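Alpha-galacturonidase (Bacillus subtilis, PDB 3FEF) hydrolyses alpha-galacturonides such as alpha-1,4-di-galacturonate, releasing alpha-D-galacturonate, with NAD and manganese as cofactors. Local coordinates at residues 101-106 with 429-434; 121-126 with 149-154; 410-415 with 423-428. All blocks are in the same frame, centred on the assembly; numbering follows the deposited sequence.

Interaction 1 (101-106 with 429-434)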
loop_
_atom_site.group_PDB
_atom_site.type_symbol
_atom_site.label_atom_id
_atom_site.label_comp_id
_atom_site.label_asym_id
_atom_site.label_seq_id
_atom_site.Cartn_x
_atom_site.Cartn_y
_atom_site.Cartn_z
ATOM N N CYS A 101 -10.179 39.827 -10.168
ATOM C CA CYS A 101 -9.219 39.653 -9.070
ATOM C C CYS A 101 -7.803 39.458 -9.574
ATOM O O CYS A 101 -6.931 39.046 -8.814
ATOM C CB CYS A 101 -9.575 38.447 -8.214
ATOM S SG CYS A 101 -11.201 38.547 -7.485
ATOM N N GLY A 102 -7.577 39.707 -10.858
ATOM C CA GLY A 102 -6.227 39.611 -11.413
ATOM C C GLY A 102 -5.800 38.233 -11.899
ATOM O O GLY A 102 -4.628 38.018 -12.215
ATOM N N ILE A 103 -6.744 37.301 -11.971
ATOM C CA ILE A 103 -6.444 35.941 -12.394
ATOM C C ILE A 103 -6.822 35.714 -13.849
ATOM O O ILE A 103 -7.998 35.816 -14.206
ATOM C CB ILE A 103 -7.207 34.918 -11.531
ATOM C CG1 ILE A 103 -6.744 35.023 -10.071
ATOM C CG2 ILE A 103 -7.021 33.497 -12.097
ATOM C CD1 ILE A 103 -7.594 34.250 -9.105
ATOM N N TYR A 104 -5.820 35.421 -14.682
ATOM C CA TYR A 104 -6.052 35.066 -16.072
ATOM C C TYR A 104 -5.964 33.573 -16.307
ATOM O O TYR A 104 -5.206 32.862 -15.642
ATOM C CB TYR A 104 -5.084 35.814 -16.989
ATOM C CG TYR A 104 -5.408 37.277 -16.985
ATOM C CD1 TYR A 104 -6.089 37.856 -18.040
ATOM C CD2 TYR A 104 -5.105 38.064 -15.883
ATOM C CE1 TYR A 104 -6.422 39.189 -18.020
ATOM C CE2 TYR A 104 -5.432 39.400 -15.858
ATOM C CZ TYR A 104 -6.091 39.948 -16.929
ATOM O OH TYR A 104 -6.426 41.267 -16.921
ATOM N N GLN A 105 -6.760 33.114 -17.256
ATOM C CA GLN A 105 -6.831 31.719 -17.614
ATOM C C GLN A 105 -6.814 31.622 -19.130
ATOM O O GLN A 105 -7.467 32.403 -19.819
ATOM C CB GLN A 105 -8.127 31.110 -17.077
ATOM C CG GLN A 105 -8.208 31.056 -15.562
ATOM C CD GLN A 105 -9.552 30.540 -15.086
ATOM O OE1 GLN A 105 -9.687 29.369 -14.723
ATOM N NE2 GLN A 105 -10.560 31.406 -15.106
ATOM N N SER A 106 -6.077 30.660 -19.653
ATOM C CA SER A 106 -5.992 30.519 -21.093
ATOM C C SER A 106 -7.101 29.618 -21.629
ATOM O O SER A 106 -7.557 29.794 -22.749
ATOM C CB SER A 106 -4.617 29.978 -21.489
ATOM O OG SER A 106 -4.304 28.818 -20.739
ATOM N N GLU A 429 -13.374 33.925 -1.585
ATOM C CA GLU A 429 -14.687 33.428 -1.184
ATOM C C GLU A 429 -15.758 34.159 -1.961
ATOM O O GLU A 429 -16.744 33.580 -2.383
ATOM C CB GLU A 429 -14.906 33.615 0.318
ATOM C CG GLU A 429 -16.124 32.900 0.861
ATOM C CD GLU A 429 -16.058 32.717 2.380
ATOM O OE1 GLU A 429 -15.393 33.543 3.065
ATOM O OE2 GLU A 429 -16.660 31.741 2.885
ATOM N N GLN A 430 -15.556 35.452 -2.142
ATOM C CA GLN A 430 -16.515 36.250 -2.881
ATOM C C GLN A 430 -16.509 35.850 -4.366
ATOM O O GLN A 430 -17.563 35.584 -4.960
ATOM C CB GLN A 430 -16.221 37.738 -2.695
ATOM C CG GLN A 430 -17.265 38.641 -3.335
ATOM C CD GLN A 430 -18.599 38.566 -2.616
ATOM O OE1 GLN A 430 -18.692 38.909 -1.444
ATOM N NE2 GLN A 430 -19.637 38.106 -3.318
ATOM N N LEU A 431 -15.324 35.785 -4.959
ATOM C CA LEU A 431 -15.199 35.254 -6.322
ATOM C C LEU A 431 -15.882 33.884 -6.454
ATOM O O LEU A 431 -16.706 33.680 -7.335
ATOM C CB LEU A 431 -13.719 35.163 -6.739
ATOM C CG LEU A 431 -13.441 34.533 -8.115
ATOM C CD1 LEU A 431 -14.142 35.316 -9.192
ATOM C CD2 LEU A 431 -11.954 34.484 -8.386
ATOM N N PHE A 432 -15.550 32.954 -5.564
ATOM C CA PHE A 432 -16.092 31.598 -5.638
ATOM C C PHE A 432 -17.625 31.595 -5.614
ATOM O O PHE A 432 -18.260 30.973 -6.454
ATOM C CB PHE A 432 -15.515 30.747 -4.499
ATOM C CG PHE A 432 -16.089 29.336 -4.396
ATOM C CD1 PHE A 432 -15.621 28.316 -5.203
ATOM C CD2 PHE A 432 -17.039 29.027 -3.427
ATOM C CE1 PHE A 432 -16.123 27.014 -5.078
ATOM C CE2 PHE A 432 -17.556 27.732 -3.303
ATOM C CZ PHE A 432 -17.099 26.728 -4.121
ATOM N N ASN A 433 -18.218 32.279 -4.645
ATOM C CA ASN A 433 -19.682 32.372 -4.566
ATOM C C ASN A 433 -20.325 33.009 -5.804
ATOM O O ASN A 433 -21.377 32.571 -6.255
ATOM C CB ASN A 433 -20.104 33.128 -3.306
ATOM C CG ASN A 433 -19.781 32.359 -2.032
ATOM O OD1 ASN A 433 -19.714 31.127 -2.037
ATOM N ND2 ASN A 433 -19.586 33.084 -0.935
ATOM N N ASP A 434 -19.684 34.035 -6.354
ATOM C CA ASP A 434 -20.188 34.672 -7.572
ATOM C C ASP A 434 -20.202 33.689 -8.741
ATOM O O ASP A 434 -21.128 33.692 -9.558
ATOM C CB ASP A 434 -19.360 35.904 -7.924
ATOM C CG ASP A 434 -19.631 37.077 -6.996
ATOM O OD1 ASP A 434 -20.674 37.048 -6.320
ATOM O OD2 ASP A 434 -18.810 38.023 -6.921
#

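Interaction 2 (121-126 with 149-154)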
loop_
_atom_site.group_PDB
_atom_site.type_symbol
_atom_site.label_atom_id
_atom_site.label_comp_id
_atom_site.label_asym_id
_atom_site.label_seq_id
_atom_site.Cartn_x
_atom_site.Cartn_y
_atom_site.Cartn_z
ATOM N N ARG A 121 -19.948 21.761 -11.764
ATOM C CA ARG A 121 -21.126 21.689 -12.630
ATOM C C ARG A 121 -21.250 20.326 -13.333
ATOM O O ARG A 121 -22.342 19.808 -13.546
ATOM C CB ARG A 121 -20.997 22.807 -13.667
ATOM C CG ARG A 121 -22.264 23.278 -14.334
ATOM C CD ARG A 121 -22.122 24.744 -14.840
ATOM N NE ARG A 121 -21.139 24.895 -15.916
ATOM C CZ ARG A 121 -20.092 25.716 -15.864
ATOM N NH1 ARG A 121 -19.903 26.478 -14.803
ATOM N NH2 ARG A 121 -19.244 25.797 -16.879
ATOM N N ALA A 122 -20.126 19.738 -13.711
ATOM C CA ALA A 122 -20.170 18.490 -14.489
ATOM C C ALA A 122 -20.496 17.270 -13.631
ATOM O O ALA A 122 -21.007 16.276 -14.131
ATOM C CB ALA A 122 -18.832 18.273 -15.228
ATOM N N VAL A 123 -20.192 17.344 -12.335
ATOM C CA VAL A 123 -20.357 16.191 -11.474
ATOM C C VAL A 123 -21.751 15.560 -11.569
ATOM O O VAL A 123 -21.873 14.355 -11.788
ATOM C CB VAL A 123 -19.956 16.498 -10.004
ATOM C CG1 VAL A 123 -20.326 15.322 -9.076
ATOM C CG2 VAL A 123 -18.451 16.777 -9.926
ATOM N N PRO A 124 -22.813 16.354 -11.375
ATOM C CA PRO A 124 -24.120 15.666 -11.380
ATOM C C PRO A 124 -24.562 15.230 -12.778
ATOM O O PRO A 124 -25.371 14.318 -12.910
ATOM C CB PRO A 124 -25.087 16.693 -10.753
ATOM C CG PRO A 124 -24.384 18.028 -10.861
ATOM C CD PRO A 124 -22.889 17.757 -10.921
ATOM N N ILE A 125 -24.019 15.848 -13.821
ATOM C CA ILE A 125 -24.277 15.370 -15.179
ATOM C C ILE A 125 -23.675 13.974 -15.393
ATOM O O ILE A 125 -24.294 13.104 -16.000
ATOM C CB ILE A 125 -23.741 16.355 -16.235
ATOM C CG1 ILE A 125 -24.430 17.715 -16.084
ATOM C CG2 ILE A 125 -23.962 15.808 -17.642
ATOM C CD1 ILE A 125 -24.002 18.743 -17.131
ATOM N N PHE A 126 -22.471 13.746 -14.877
ATOM C CA PHE A 126 -21.819 12.465 -15.106
ATOM C C PHE A 126 -22.305 11.381 -14.143
ATOM O O PHE A 126 -22.311 10.193 -14.486
ATOM C CB PHE A 126 -20.290 12.614 -15.112
ATOM C CG PHE A 126 -19.749 13.095 -16.427
ATOM C CD1 PHE A 126 -19.129 12.207 -17.307
ATOM C CD2 PHE A 126 -19.899 14.426 -16.808
ATOM C CE1 PHE A 126 -18.643 12.651 -18.547
ATOM C CE2 PHE A 126 -19.412 14.886 -18.056
ATOM C CZ PHE A 126 -18.789 13.997 -18.921
HETATM N N MSE A 149 -11.407 16.470 -17.572
HETATM C CA MSE A 149 -11.281 15.039 -17.826
HETATM C C MSE A 149 -11.172 14.188 -16.555
HETATM O O MSE A 149 -11.884 13.206 -16.394
HETATM C CB MSE A 149 -10.041 14.818 -18.663
HETATM C CG MSE A 149 -9.680 13.369 -18.775
HETATM SE SE MSE A 149 -10.408 12.724 -20.426
HETATM C CE MSE A 149 -9.000 13.223 -21.583
ATOM N N SER A 150 -10.267 14.582 -15.669
ATOM C CA SER A 150 -9.998 13.844 -14.450
ATOM C C SER A 150 -11.196 13.787 -13.501
ATOM O O SER A 150 -11.448 12.766 -12.881
ATOM C CB SER A 150 -8.785 14.448 -13.751
ATOM O OG SER A 150 -7.670 14.460 -14.638
ATOM N N VAL A 151 -11.937 14.875 -13.395
ATOM C CA VAL A 151 -13.122 14.891 -12.564
ATOM C C VAL A 151 -14.267 14.080 -13.161
ATOM O O VAL A 151 -14.839 13.247 -12.478
ATOM C CB VAL A 151 -13.595 16.345 -12.289
ATOM C CG1 VAL A 151 -15.011 16.333 -11.687
ATOM C CG2 VAL A 151 -12.569 17.076 -11.357
ATOM N N CYS A 152 -14.592 14.308 -14.435
ATOM C CA CYS A 152 -15.693 13.597 -15.080
ATOM C C CYS A 152 -15.443 12.117 -15.066
ATOM O O CYS A 152 -16.296 11.320 -14.682
ATOM C CB CYS A 152 -15.851 14.036 -16.544
ATOM S SG CYS A 152 -16.319 15.745 -16.709
ATOM N N THR A 153 -14.258 11.729 -15.503
ATOM C CA THR A 153 -13.969 10.315 -15.551
ATOM C C THR A 153 -14.025 9.728 -14.142
ATOM O O THR A 153 -14.481 8.609 -13.953
ATOM C CB THR A 153 -12.607 10.078 -16.218
ATOM O OG1 THR A 153 -12.596 10.785 -17.470
ATOM C CG2 THR A 153 -12.395 8.614 -16.475
ATOM N N ARG A 154 -13.558 10.485 -13.150
ATOM C CA ARG A 154 -13.518 9.956 -11.801
ATOM C C ARG A 154 -14.920 9.750 -11.259
ATOM O O ARG A 154 -15.149 8.831 -10.486
ATOM C CB ARG A 154 -12.759 10.890 -10.871
ATOM C CG ARG A 154 -12.694 10.364 -9.462
ATOM C CD ARG A 154 -11.749 9.152 -9.300
ATOM N NE ARG A 154 -11.475 9.023 -7.871
ATOM C CZ ARG A 154 -11.946 8.055 -7.098
ATOM N NH1 ARG A 154 -12.657 7.065 -7.613
ATOM N NH2 ARG A 154 -11.684 8.069 -5.812
#

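Interaction 3 (410-415 with 423-428)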
loop_
_atom_site.group_PDB
_atom_site.type_symbol
_atom_site.label_atom_id
_atom_site.label_comp_id
_atom_site.label_asym_id
_atom_site.label_seq_id
_atom_site.Cartn_x
_atom_site.Cartn_y
_atom_site.Cartn_z
ATOM N N LEU A 410 -16.252 22.047 0.948
ATOM C CA LEU A 410 -15.114 21.257 0.463
ATOM C C LEU A 410 -14.604 21.752 -0.898
ATOM O O LEU A 410 -13.391 21.783 -1.149
ATOM C CB LEU A 410 -15.458 19.773 0.401
ATOM C CG LEU A 410 -14.348 18.898 -0.193
ATOM C CD1 LEU A 410 -13.158 18.860 0.764
ATOM C CD2 LEU A 410 -14.851 17.494 -0.499
ATOM N N ALA A 411 -15.527 22.148 -1.765
ATOM C CA ALA A 411 -15.171 22.700 -3.077
ATOM C C ALA A 411 -14.367 23.994 -2.944
ATOM O O ALA A 411 -13.473 24.268 -3.734
ATOM C CB ALA A 411 -16.427 22.933 -3.913
ATOM N N PHE A 412 -14.688 24.790 -1.939
ATOM C CA PHE A 412 -13.939 26.021 -1.687
ATOM C C PHE A 412 -12.502 25.732 -1.229
ATOM O O PHE A 412 -11.572 26.456 -1.580
ATOM C CB PHE A 412 -14.669 26.914 -0.668
ATOM C CG PHE A 412 -14.021 28.260 -0.480
ATOM C CD1 PHE A 412 -13.685 29.037 -1.585
ATOM C CD2 PHE A 412 -13.716 28.725 0.781
ATOM C CE1 PHE A 412 -13.082 30.256 -1.430
ATOM C CE2 PHE A 412 -13.108 29.949 0.951
ATOM C CZ PHE A 412 -12.793 30.722 -0.158
ATOM N N GLN A 413 -12.328 24.672 -0.440
ATOM C CA GLN A 413 -10.988 24.206 -0.070
ATOM C C GLN A 413 -10.156 23.880 -1.303
ATOM O O GLN A 413 -9.005 24.290 -1.401
ATOM C CB GLN A 413 -11.069 22.984 0.841
ATOM C CG GLN A 413 -11.838 23.263 2.123
ATOM C CD GLN A 413 -11.182 24.369 2.917
ATOM O OE1 GLN A 413 -11.849 25.284 3.411
ATOM N NE2 GLN A 413 -9.862 24.308 3.022
ATOM N N ALA A 414 -10.735 23.152 -2.250
ATOM C CA ALA A 414 -10.019 22.869 -3.490
ATOM C C ALA A 414 -9.719 24.193 -4.207
ATOM O O ALA A 414 -8.573 24.468 -4.581
ATOM C CB ALA A 414 -10.837 21.926 -4.379
ATOM N N PHE A 415 -10.753 25.013 -4.379
ATOM C CA PHE A 415 -10.595 26.343 -4.955
ATOM C C PHE A 415 -9.406 27.083 -4.355
ATOM O O PHE A 415 -8.574 27.630 -5.099
ATOM C CB PHE A 415 -11.886 27.150 -4.771
ATOM C CG PHE A 415 -11.976 28.402 -5.631
ATOM C CD1 PHE A 415 -11.603 29.640 -5.123
ATOM C CD2 PHE A 415 -12.481 28.338 -6.931
ATOM C CE1 PHE A 415 -11.717 30.807 -5.898
ATOM C CE2 PHE A 415 -12.588 29.484 -7.722
ATOM C CZ PHE A 415 -12.213 30.729 -7.203
ATOM N N ILE A 423 -5.021 35.015 -4.191
ATOM C CA ILE A 423 -5.641 36.241 -3.733
ATOM C C ILE A 423 -6.050 36.033 -2.278
ATOM O O ILE A 423 -6.030 34.907 -1.806
ATOM C CB ILE A 423 -6.865 36.590 -4.598
ATOM C CG1 ILE A 423 -7.870 35.441 -4.583
ATOM C CG2 ILE A 423 -6.422 36.903 -6.036
ATOM C CD1 ILE A 423 -9.077 35.650 -5.522
ATOM N N ASP A 424 -6.398 37.109 -1.577
ATOM C CA ASP A 424 -6.809 37.006 -0.191
ATOM C C ASP A 424 -7.975 36.071 -0.120
ATOM O O ASP A 424 -8.676 35.883 -1.112
ATOM C CB ASP A 424 -7.218 38.364 0.381
ATOM C CG ASP A 424 -6.036 39.262 0.622
ATOM O OD1 ASP A 424 -4.891 38.780 0.446
ATOM O OD2 ASP A 424 -6.247 40.444 0.990
ATOM N N ARG A 425 -8.196 35.509 1.062
ATOM C CA ARG A 425 -9.214 34.496 1.241
ATOM C C ARG A 425 -10.623 35.055 1.054
ATOM O O ARG A 425 -11.477 34.397 0.461
ATOM C CB ARG A 425 -9.060 33.802 2.599
ATOM C CG ARG A 425 -9.908 32.547 2.766
ATOM C CD ARG A 425 -9.586 31.810 4.085
ATOM N NE ARG A 425 -10.274 32.401 5.235
ATOM C CZ ARG A 425 -10.126 31.985 6.493
ATOM N NH1 ARG A 425 -9.303 30.983 6.776
ATOM N NH2 ARG A 425 -10.797 32.575 7.469
ATOM N N SER A 426 -10.874 36.260 1.554
ATOM C CA SER A 426 -12.196 36.866 1.396
ATOM C C SER A 426 -12.475 37.252 -0.051
ATOM O O SER A 426 -13.606 37.142 -0.514
ATOM C CB SER A 426 -12.369 38.087 2.298
ATOM O OG SER A 426 -11.314 39.002 2.098
ATOM N N ASP A 427 -11.458 37.706 -0.771
ATOM C CA ASP A 427 -11.651 37.942 -2.191
ATOM C C ASP A 427 -11.992 36.613 -2.870
ATOM O O ASP A 427 -12.903 36.541 -3.696
ATOM C CB ASP A 427 -10.400 38.546 -2.821
ATOM C CG ASP A 427 -10.028 39.889 -2.211
ATOM O OD1 ASP A 427 -10.946 40.608 -1.760
ATOM O OD2 ASP A 427 -8.816 40.230 -2.191
ATOM N N ALA A 428 -11.278 35.550 -2.507
ATOM C CA ALA A 428 -11.530 34.257 -3.142
ATOM C C ALA A 428 -12.930 33.718 -2.820
ATOM O O ALA A 428 -13.612 33.134 -3.682
ATOM C CB ALA A 428 -10.466 33.262 -2.765
#

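Interaction 1 (101-106 with 429-434)
Leu431 is the residue through which helix 425-435 meets Cys101 and Ile103 of the loop. Gln430 comes first. Its side-chain end leads off from the loop, and NE2 makes a weak hydrogen bond of 3.3 Å to OD1 of Asp434, one turn on, with an N-H...O angle of 145°. Leu431 follows, with CG anti to the backbone N (chi1 176°), which carries the branched end out to the loop. A single methyl does the touching: CD2 lies 4.2 Å from SG of Cys101 and 4.4 Å from CD1 of Ile103, so sulfur and methyl share one partner. Gly102 separates those two residues at phi 87° and psi 10°, a backbone shape in which a beta carbon would press on the carbonyl O of Cys101. Phe432 turns to another side of the helix and packs on Ile117 of helix 112-136. Asp434 ends the walk: its OD2 forms a salt bridge with Arg100, adding a charged tie next to the apolar one. With 100 Å² buried in all, this is a small apolar contact joining the C-terminal helix to a loop of the Rossmann-like portion of a family 4 glycosyl hydrolase.

Interaction 2 (121-126 with 149-154)
Cys152 lies over one face of the Phe126 ring where two neighbouring helices of the Rossmann-type fold run side by side. Helix 112-136 leads into strand 141-144 of the parallel sheet and helix 149-159 leads out of it; the short segments run in nearly the same direction, 29° apart, with axes 9.1 Å apart at closest approach. The tight part is a CH-pi and sulfur-aromatic contact. CB of Cys152 stands 3.6 Å from the centroid of the Phe126 ring and only 8° off its normal, while SG, also over the face, is displaced toward the CE2 side, 3.5 Å from CE2 of Phe126. That displacement follows from the cysteine torsion, which sets SG anti to the carbonyl carbon (chi1 -65°). Asn144 of strand 141-144 also packs on both residues. The side chain of Cys152 is about 6 Å from that of Asn147, which probably binds substrate, so the packing probably lies close to the substrate site.

Away from the ring the contact thins. Val123 and Val151 cross at about a right angle and meet through one methyl each, CG2 to CG1 at 3.9 Å. Farther out, Arg121 and Arg154 are partly exposed and turn to other partners, forming salt bridges with Asp94 and Glu397. Beside the ring, past its edge, CB of Ala122 comes to 3.9 Å from SG of Cys152.

Interaction 3 (410-415 with 423-428)
Phe412 and Phe415, three residues apart on helix 408-417, both extend their rings toward Ala428 at the start of the next helix. Each has CG anti to its backbone N (chi1 -174° and -165°), the torsion that throws both rings to the same side. CE1 of Phe412 lies 3.7 Å from O of Ala428, and CE1 of Phe415 reaches the same oxygen at 3.7 Å, in both cases obliquely. CB of Ala428 is slightly farther, at 4.2 Å from each of these CE1 atoms. The remaining approach is edge-on: O of Arg425 sits in the plane of the Phe412 ring, 4.0 Å from CZ. Phe432, one turn beyond Ala428, meets both rings too, edge-to-face with Phe415 and at about 45° to Phe412. Replacing Phe412 with an alanine would probably open a gap beside Ala428 and leave the first turn of helix 425-435 held from this helix mainly by Phe415. The guanidinium of Arg425 works elsewhere, binding two residues of the second subunit through a salt bridge to its Asp257 and a hydrogen bond to its Tyr281. No hydrogen bond joins the two segments; the contact is mostly van der Waals, with at most a faint electrostatic attraction where O of Arg425 lies at the edge of the Phe412 ring.

From the N terminus, the chain opens its widest loop at 101-106, and interaction 1 closes it only at 429-434. Both other contacts fall within that span. Interaction 2 comes first and closes a short loop through strand 141-144, tying two helices of the Rossmann-type part. Interaction 3 follows in series, its short loop joining the last two helices of the chain. None of the loops cross. Interactions 1 and 3 touch and share helix 425-435, their centres 9 Å apart, so that helix is tied both to its predecessor and to the N-terminal part. Interaction 2 stands apart, its centre 21 Å from each of the others and nearer the centre of the subunit.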